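Local coordinates for ABC transporter periplasmic peptide-binding protein (Pseudoalteromonas, PDB 4QFL) that binds dipeptides such as Ala-Phe, probably in the periplasm for uptake by an ABC transporter, at residues K256-E261 and A277-I282; L31-E36 and C262-H267. All blocks are in the same frame, centred on the assembly; numbering follows the deposited sequence.

Contact 1. Residues K256-E261 and A277-I282; sequences KILTKE and AQRDDI
Where Ile257, Leu258 and Lys260 reach across to the 279-282 turn, the C-terminal end of helix 250-258 is gathered on one carbonyl oxygen, Lys256 O, which takes a weak bond from Glu261 N at 2.8 Å and a further backbone bond from Cys262. Lys260 N bonds weakly to Ile257 O, and the positive phi of Lys260 (64°) completes a Schellman motif. No hydrogen bond spans the two segments, so apolar groups carry the contact. Ile282 is its centre. Its CD1 meets Leu258 CD2 at 4.0 Å, the two side chains crossing at about a right angle, while its other branch, CG2, lies 4.2 Å from Ile257 CD1. Leu258 CD2 also rests on the aliphatic part of Arg279, 4.3 Å from CG, and stands oblique to the guanidinium group of that residue. On the outer side, Lys260 bends at its last torsion (chi4 72°), which turns NZ back to a weak bond with Leu258 O at 3.5 Å and leaves the methylene CE facing the carboxylate, 4.0 Å from Asp281 OD2. The ammonium itself stays 4.9 Å from that oxygen, Asp281 OD2, too far for a salt bridge, although the opposite charges probably attract one another weakly. Leu276 of helix 273-278 adds to the apolar patch by touching both Ile257 and Leu258. The segments thus pair two chain reversals at the surface: a Schellman C-cap closing helix 250-258, packed against the type I beta turn Arg279-Ile282 that leads from helix 273-278 into strand 282-287.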
ATOM      1  N   LYS A 256     -23.509  10.008  -0.902  1.00 17.48           N
ATOM      2  CA  LYS A 256     -23.030  11.252  -0.301  1.00 17.42           C
ATOM      3  C   LYS A 256     -22.398  12.229  -1.274  1.00 18.40           C
ATOM      4  O   LYS A 256     -22.423  13.425  -1.040  1.00 19.41           O
ATOM      5  CB  LYS A 256     -22.071  10.976   0.843  1.00 19.64           C
ATOM      6  CG  LYS A 256     -22.766  10.415   2.056  1.00 22.32           C
ATOM      7  CD  LYS A 256     -21.781  10.098   3.162  1.00 24.56           C
ATOM      8  CE  LYS A 256     -22.513   9.812   4.456  1.00 21.86           C
ATOM      9  NZ  LYS A 256     -21.566   9.570   5.562  1.00 21.97           N
ATOM     10  N   ILE A 257     -21.827  11.752  -2.367  1.00 16.76           N
ATOM     11  CA  ILE A 257     -21.354  12.720  -3.343  1.00 17.10           C
ATOM     12  C   ILE A 257     -22.549  13.292  -4.104  1.00 18.23           C
ATOM     13  O   ILE A 257     -22.581  14.471  -4.443  1.00 20.16           O
ATOM     14  CB  ILE A 257     -20.274  12.156  -4.293  1.00 20.37           C
ATOM     15  CG1 ILE A 257     -19.561  13.304  -5.016  1.00 19.66           C
ATOM     16  CG2 ILE A 257     -20.866  11.175  -5.289  1.00 20.97           C
ATOM     17  CD1 ILE A 257     -18.448  12.839  -5.892  1.00 22.53           C
ATOM     18  N   LEU A 258     -23.559  12.463  -4.328  1.00 18.56           N
ATOM     19  CA  LEU A 258     -24.766  12.915  -5.020  1.00 19.74           C
ATOM     20  C   LEU A 258     -25.507  14.022  -4.252  1.00 20.90           C
ATOM     21  O   LEU A 258     -25.984  14.983  -4.849  1.00 24.20           O
ATOM     22  CB  LEU A 258     -25.692  11.726  -5.318  1.00 19.09           C
ATOM     23  CG  LEU A 258     -25.132  10.758  -6.360  1.00 20.09           C
ATOM     24  CD1 LEU A 258     -26.048   9.573  -6.596  1.00 19.51           C
ATOM     25  CD2 LEU A 258     -24.866  11.493  -7.662  1.00 23.23           C
ATOM     26  N   THR A 259     -25.590  13.885  -2.932  1.00 21.32           N
ATOM     27  CA  THR A 259     -26.291  14.848  -2.087  1.00 21.69           C
ATOM     28  C   THR A 259     -25.369  15.976  -1.696  1.00 21.60           C
ATOM     29  O   THR A 259     -25.761  16.880  -0.955  1.00 21.85           O
ATOM     30  CB  THR A 259     -26.751  14.206  -0.779  1.00 21.73           C
ATOM     31  OG1 THR A 259     -25.601  13.758  -0.049  1.00 19.73           O
ATOM     32  CG2 THR A 259     -27.677  13.033  -1.051  1.00 22.17           C
ATOM     33  N   LYS A 260     -24.134  15.895  -2.174  1.00 21.09           N
ATOM     34  CA  LYS A 260     -23.105  16.882  -1.888  1.00 21.71           C
ATOM     35  C   LYS A 260     -22.730  16.937  -0.413  1.00 20.39           C
ATOM     36  O   LYS A 260     -22.245  17.956   0.075  1.00 24.44           O
ATOM     37  CB  LYS A 260     -23.511  18.254  -2.432  1.00 24.01           C
ATOM     38  CG  LYS A 260     -23.867  18.187  -3.914  1.00 30.36           C
ATOM     39  CD  LYS A 260     -24.571  19.438  -4.416  1.00 35.11           C
ATOM     40  CE  LYS A 260     -25.497  19.109  -5.599  1.00 36.36           C
ATOM     41  NZ  LYS A 260     -26.743  18.356  -5.193  1.00 38.01           N
ATOM     42  N   GLU A 261     -22.945  15.832   0.295  1.00 19.68           N
ATOM     43  CA  GLU A 261     -22.446  15.714   1.651  1.00 22.55           C
ATOM     44  C   GLU A 261     -20.940  15.505   1.597  1.00 21.06           C
ATOM     45  O   GLU A 261     -20.220  15.850   2.531  1.00 21.04           O
ATOM     46  CB  GLU A 261     -23.109  14.547   2.376  1.00 23.60           C
ATOM     47  CG  GLU A 261     -24.589  14.740   2.674  1.00 26.99           C
ATOM     48  CD  GLU A 261     -25.105  13.770   3.734  1.00 35.25           C
ATOM     49  OE1 GLU A 261     -24.274  13.125   4.410  1.00 35.03           O
ATOM     50  OE2 GLU A 261     -26.342  13.654   3.900  1.00 47.91           O
ATOM     51  N   ALA A 277     -21.048   9.397 -14.243  1.00 19.90           N
ATOM     52  CA  ALA A 277     -20.641   9.874 -15.575  1.00 20.47           C
ATOM     53  C   ALA A 277     -21.676  10.781 -16.265  1.00 24.40           C
ATOM     54  O   ALA A 277     -21.335  11.625 -17.097  1.00 24.55           O
ATOM     55  CB  ALA A 277     -20.281   8.701 -16.477  1.00 21.42           C
ATOM     56  N   GLN A 278     -22.940  10.611 -15.914  1.00 24.09           N
ATOM     57  CA  GLN A 278     -23.997  11.426 -16.498  1.00 23.70           C
ATOM     58  C   GLN A 278     -24.160  12.787 -15.817  1.00 25.76           C
ATOM     59  O   GLN A 278     -24.646  13.734 -16.432  1.00 29.49           O
ATOM     60  CB  GLN A 278     -25.307  10.653 -16.479  1.00 23.27           C
ATOM     61  CG  GLN A 278     -25.226   9.361 -17.282  1.00 25.64           C
ATOM     62  CD  GLN A 278     -26.503   8.550 -17.216  1.00 32.47           C
ATOM     63  OE1 GLN A 278     -27.607   9.103 -17.226  1.00 34.90           O
ATOM     64  NE2 GLN A 278     -26.362   7.225 -17.139  1.00 29.74           N
ATOM     65  N   ARG A 279     -23.735  12.888 -14.562  1.00 24.89           N
ATOM     66  CA  ARG A 279     -23.875  14.129 -13.792  1.00 27.98           C
ATOM     67  C   ARG A 279     -22.902  15.221 -14.252  1.00 26.67           C
ATOM     68  O   ARG A 279     -21.695  15.036 -14.223  1.00 27.15           O
ATOM     69  CB  ARG A 279     -23.682  13.861 -12.293  1.00 27.13           C
ATOM     70  CG  ARG A 279     -24.493  12.684 -11.750  1.00 28.57           C
ATOM     71  CD  ARG A 279     -25.984  13.014 -11.683  1.00 28.49           C
ATOM     72  NE  ARG A 279     -26.220  14.125 -10.772  1.00 25.79           N
ATOM     73  CZ  ARG A 279     -27.410  14.645 -10.513  1.00 27.65           C
ATOM     74  NH1 ARG A 279     -28.499  14.156 -11.098  1.00 26.73           N
ATOM     75  NH2 ARG A 279     -27.506  15.654  -9.660  1.00 26.21           N
ATOM     76  N   ASP A 280     -23.439  16.367 -14.654  1.00 26.34           N
ATOM     77  CA  ASP A 280     -22.631  17.489 -15.127  1.00 25.45           C
ATOM     78  C   ASP A 280     -21.726  18.079 -14.048  1.00 26.42           C
ATOM     79  O   ASP A 280     -20.671  18.633 -14.349  1.00 26.97           O
ATOM     80  CB  ASP A 280     -23.538  18.613 -15.648  1.00 29.53           C
ATOM     81  CG  ASP A 280     -24.385  18.189 -16.835  1.00 34.06           C
ATOM     82  OD1 ASP A 280     -23.860  17.469 -17.719  1.00 39.24           O
ATOM     83  OD2 ASP A 280     -25.577  18.587 -16.881  1.00 38.20           O
ATOM     84  N   ASP A 281     -22.147  17.987 -12.795  1.00 23.72           N
ATOM     85  CA  ASP A 281     -21.425  18.647 -11.711  1.00 23.34           C
ATOM     86  C   ASP A 281     -20.439  17.734 -10.978  1.00 23.66           C
ATOM     87  O   ASP A 281     -19.961  18.078  -9.902  1.00 24.18           O
ATOM     88  CB  ASP A 281     -22.409  19.281 -10.714  1.00 26.84           C
ATOM     89  CG  ASP A 281     -23.455  18.296 -10.216  1.00 28.31           C
ATOM     90  OD1 ASP A 281     -23.381  17.108 -10.596  1.00 28.12           O
ATOM     91  OD2 ASP A 281     -24.344  18.708  -9.438  1.00 30.69           O
ATOM     92  N   ILE A 282     -20.146  16.574 -11.559  1.00 22.51           N
ATOM     93  CA  ILE A 282     -19.213  15.630 -10.956  1.00 21.15           C
ATOM     94  C   ILE A 282     -18.152  15.227 -11.970  1.00 19.61           C
ATOM     95  O   ILE A 282     -18.449  15.022 -13.150  1.00 21.12           O
ATOM     96  CB  ILE A 282     -19.940  14.376 -10.434  1.00 21.19           C
ATOM     97  CG1 ILE A 282     -20.793  14.723  -9.224  1.00 21.05           C
ATOM     98  CG2 ILE A 282     -18.948  13.288 -10.048  1.00 22.87           C
ATOM     99  CD1 ILE A 282     -21.603  13.571  -8.740  1.00 26.06           C
TER

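Contact 2. Residues L31-E36 and C262-H267; sequences LVYCAE and CDVTAH
Tyr33 and Val264 pair side by side on one face of two parallel strands, the tyrosine ring lying obliquely against the valine with CD2 3.8 Å from Val264 CG1. Tyr33 CG is anti to the backbone nitrogen (chi1 -177°), which lays the ring along the neighbouring strand so that its far end, OH, comes 3.6 Å from Ala266 CB. Leu31 CD2 extends this apolar row to the second branch of the valine, CG2. On the other face, beside Thr265, the disulfide joins Cys34 SG to Cys262 SG at 2.0 Å with a chi3 of 82°, and Val32 CG1 packs on the sulfur of Cys262. Between the faces run the strand bonds: Cys34 N gives a nearly straight one to Val264 O at 2.6 Å, and Cys34 O receives Ala266 N. Val32 O is gripped twice, by Val264 N and by Asp263 N at 2.8 Å. Asp263 returns the bond through its side chain, OD2 accepting Val32 N at 2.8 Å on the anti side of the carboxylate. Replacing Asp263 by an alanine would remove the carboxylate, and Val32 N would probably lose its acceptor, leaving the start of the pairing less firmly held. At the opposite end Glu36 OE2 and His267 NE2 share a water, with carboxylate and imidazole planes 76° apart; Glu36 also forms a salt bridge with Arg383, which lines the pocket of the bound phenylalanine. Within the fold, strand 30-35 lies between two parallel neighbours, 241-246 and 264-266, with strand 500-513 antiparallel beyond the latter, and helix 250-258 packs over the Cys34 and Thr265 face.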
ATOM      1  N   LEU A  31     -13.055  21.101   2.457  1.00 21.09           N
ATOM      2  CA  LEU A  31     -13.253  19.974   1.576  1.00 22.57           C
ATOM      3  C   LEU A  31     -13.663  18.813   2.450  1.00 18.91           C
ATOM      4  O   LEU A  31     -13.134  18.649   3.535  1.00 20.11           O
ATOM      5  CB  LEU A  31     -11.966  19.657   0.814  1.00 20.76           C
ATOM      6  CG  LEU A  31     -12.031  18.544  -0.238  1.00 24.10           C
ATOM      7  CD1 LEU A  31     -10.893  18.669  -1.214  1.00 21.91           C
ATOM      8  CD2 LEU A  31     -12.011  17.165   0.404  1.00 20.73           C
ATOM      9  N   VAL A  32     -14.641  18.040   1.986  1.00 18.98           N
ATOM     10  CA  VAL A  32     -15.064  16.811   2.653  1.00 19.37           C
ATOM     11  C   VAL A  32     -14.800  15.586   1.762  1.00 18.62           C
ATOM     12  O   VAL A  32     -15.324  15.473   0.656  1.00 19.57           O
ATOM     13  CB  VAL A  32     -16.544  16.854   3.050  1.00 19.13           C
ATOM     14  CG1 VAL A  32     -16.940  15.555   3.730  1.00 18.97           C
ATOM     15  CG2 VAL A  32     -16.805  18.041   3.965  1.00 20.09           C
ATOM     16  N   TYR A  33     -13.961  14.690   2.270  1.00 18.52           N
ATOM     17  CA  TYR A  33     -13.488  13.513   1.561  1.00 16.99           C
ATOM     18  C   TYR A  33     -14.174  12.292   2.167  1.00 17.05           C
ATOM     19  O   TYR A  33     -14.089  12.057   3.373  1.00 18.17           O
ATOM     20  CB  TYR A  33     -11.970  13.425   1.747  1.00 16.69           C
ATOM     21  CG  TYR A  33     -11.257  12.295   1.035  1.00 20.19           C
ATOM     22  CD1 TYR A  33     -11.298  10.990   1.530  1.00 20.69           C
ATOM     23  CD2 TYR A  33     -10.503  12.535  -0.110  1.00 19.06           C
ATOM     24  CE1 TYR A  33     -10.625   9.954   0.890  1.00 19.48           C
ATOM     25  CE2 TYR A  33      -9.830  11.510  -0.754  1.00 18.64           C
ATOM     26  CZ  TYR A  33      -9.890  10.225  -0.249  1.00 20.60           C
ATOM     27  OH  TYR A  33      -9.219   9.200  -0.886  1.00 25.43           O
ATOM     28  N   CYS A  34     -14.870  11.524   1.331  1.00 18.32           N
ATOM     29  CA  CYS A  34     -15.528  10.288   1.771  1.00 20.00           C
ATOM     30  C   CYS A  34     -14.551   9.136   1.721  1.00 19.55           C
ATOM     31  O   CYS A  34     -14.211   8.660   0.636  1.00 18.18           O
ATOM     32  CB  CYS A  34     -16.723   9.936   0.882  1.00 20.52           C
ATOM     33  SG  CYS A  34     -18.352  10.370   1.571  1.00 32.05           S
ATOM     34  N   ALA A  35     -14.132   8.688   2.902  1.00 19.24           N
ATOM     35  CA  ALA A  35     -13.105   7.655   3.058  1.00 18.92           C
ATOM     36  C   ALA A  35     -13.692   6.266   3.302  1.00 17.29           C
ATOM     37  O   ALA A  35     -14.699   6.115   3.993  1.00 18.51           O
ATOM     38  CB  ALA A  35     -12.181   8.029   4.190  1.00 19.06           C
ATOM     39  N   GLU A  36     -13.047   5.248   2.746  1.00 17.47           N
ATOM     40  CA  GLU A  36     -13.579   3.891   2.809  1.00 17.49           C
ATOM     41  C   GLU A  36     -13.284   3.141   4.122  1.00 18.55           C
ATOM     42  O   GLU A  36     -13.819   2.059   4.355  1.00 20.28           O
ATOM     43  CB  GLU A  36     -13.114   3.073   1.592  1.00 16.15           C
ATOM     44  CG  GLU A  36     -11.665   2.556   1.648  1.00 15.99           C
ATOM     45  CD  GLU A  36     -10.648   3.545   1.120  1.00 17.64           C
ATOM     46  OE1 GLU A  36     -10.978   4.741   0.949  1.00 17.20           O
ATOM     47  OE2 GLU A  36      -9.503   3.119   0.862  1.00 15.62           O
ATOM     48  N   CYS A 262     -20.481  14.931   0.491  1.00 19.52           N
ATOM     49  CA  CYS A 262     -19.065  14.707   0.239  1.00 20.04           C
ATOM     50  C   CYS A 262     -18.643  15.397  -1.038  1.00 21.38           C
ATOM     51  O   CYS A 262     -19.387  15.393  -2.011  1.00 22.44           O
ATOM     52  CB  CYS A 262     -18.770  13.213   0.099  1.00 21.76           C
ATOM     53  SG  CYS A 262     -18.359  12.414   1.658  1.00 31.32           S
ATOM     54  N   ASP A 263     -17.439  15.965  -1.038  1.00 21.58           N
ATOM     55  CA  ASP A 263     -16.885  16.626  -2.214  1.00 17.87           C
ATOM     56  C   ASP A 263     -15.995  15.690  -3.013  1.00 18.74           C
ATOM     57  O   ASP A 263     -15.833  15.859  -4.213  1.00 18.35           O
ATOM     58  CB  ASP A 263     -16.076  17.841  -1.792  1.00 19.94           C
ATOM     59  CG  ASP A 263     -16.880  18.791  -0.951  1.00 22.28           C
ATOM     60  OD1 ASP A 263     -17.974  19.188  -1.401  1.00 22.97           O
ATOM     61  OD2 ASP A 263     -16.437  19.120   0.167  1.00 23.33           O
ATOM     62  N   VAL A 264     -15.411  14.715  -2.330  1.00 17.59           N
ATOM     63  CA  VAL A 264     -14.581  13.714  -2.976  1.00 18.64           C
ATOM     64  C   VAL A 264     -14.917  12.332  -2.432  1.00 17.29           C
ATOM     65  O   VAL A 264     -15.101  12.157  -1.229  1.00 18.96           O
ATOM     66  CB  VAL A 264     -13.081  13.970  -2.754  1.00 17.00           C
ATOM     67  CG1 VAL A 264     -12.259  12.936  -3.508  1.00 18.76           C
ATOM     68  CG2 VAL A 264     -12.696  15.375  -3.188  1.00 15.37           C
ATOM     69  N   THR A 265     -14.987  11.359  -3.331  1.00 16.76           N
ATOM     70  CA  THR A 265     -15.343   9.993  -2.984  1.00 18.42           C
ATOM     71  C   THR A 265     -14.257   9.005  -3.363  1.00 17.95           C
ATOM     72  O   THR A 265     -13.939   8.821  -4.526  1.00 16.87           O
ATOM     73  CB  THR A 265     -16.658   9.563  -3.651  1.00 19.70           C
ATOM     74  OG1 THR A 265     -17.751  10.065  -2.881  1.00 25.11           O
ATOM     75  CG2 THR A 265     -16.758   8.060  -3.694  1.00 21.03           C
ATOM     76  N   ALA A 266     -13.686   8.379  -2.346  1.00 19.18           N
ATOM     77  CA  ALA A 266     -12.670   7.363  -2.537  1.00 19.70           C
ATOM     78  C   ALA A 266     -13.285   6.124  -3.151  1.00 17.20           C
ATOM     79  O   ALA A 266     -14.404   5.737  -2.811  1.00 19.70           O
ATOM     80  CB  ALA A 266     -12.025   7.015  -1.197  1.00 18.68           C
ATOM     81  N   HIS A 267     -12.540   5.516  -4.064  1.00 16.74           N
ATOM     82  CA  HIS A 267     -12.912   4.239  -4.658  1.00 18.78           C
ATOM     83  C   HIS A 267     -14.404   4.142  -4.953  1.00 19.06           C
ATOM     84  O   HIS A 267     -15.113   3.389  -4.286  1.00 18.58           O
ATOM     85  CB  HIS A 267     -12.493   3.088  -3.736  1.00 18.65           C
ATOM     86  CG  HIS A 267     -11.042   3.109  -3.365  1.00 18.64           C
ATOM     87  ND1 HIS A 267     -10.068   2.548  -4.157  1.00 18.42           N
ATOM     88  CD2 HIS A 267     -10.403   3.625  -2.287  1.00 17.50           C
ATOM     89  CE1 HIS A 267      -8.887   2.717  -3.586  1.00 19.84           C
ATOM     90  NE2 HIS A 267      -9.064   3.358  -2.445  1.00 21.81           N
TER
HETATM   91  O   HOH W   1      -6.858   3.385  -0.390  1.00 19.20           O

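From the N terminus the chain lays down strand 30-35, which is joined first by strand 241-246 and then, 225 residues after segment 31-36, by 262-267, which closes contact 2. Segment 256-261 comes immediately before that return. Fifteen residues separate it from 277-282, which takes up the last turn of helix 273-278, runs into strand 282-287 and closes contact 1. The segments therefore alternate, and the two loops cross. Their centres lie 12 Å apart and they touch directly: Glu261 O packs 3.5 Å from Val32 CG1, and Ile257 CB 3.6 Å from Thr265 OG1. Together they bind the N-terminal strand to helix 250-258 and to the peripheral turn entering strand 282-287.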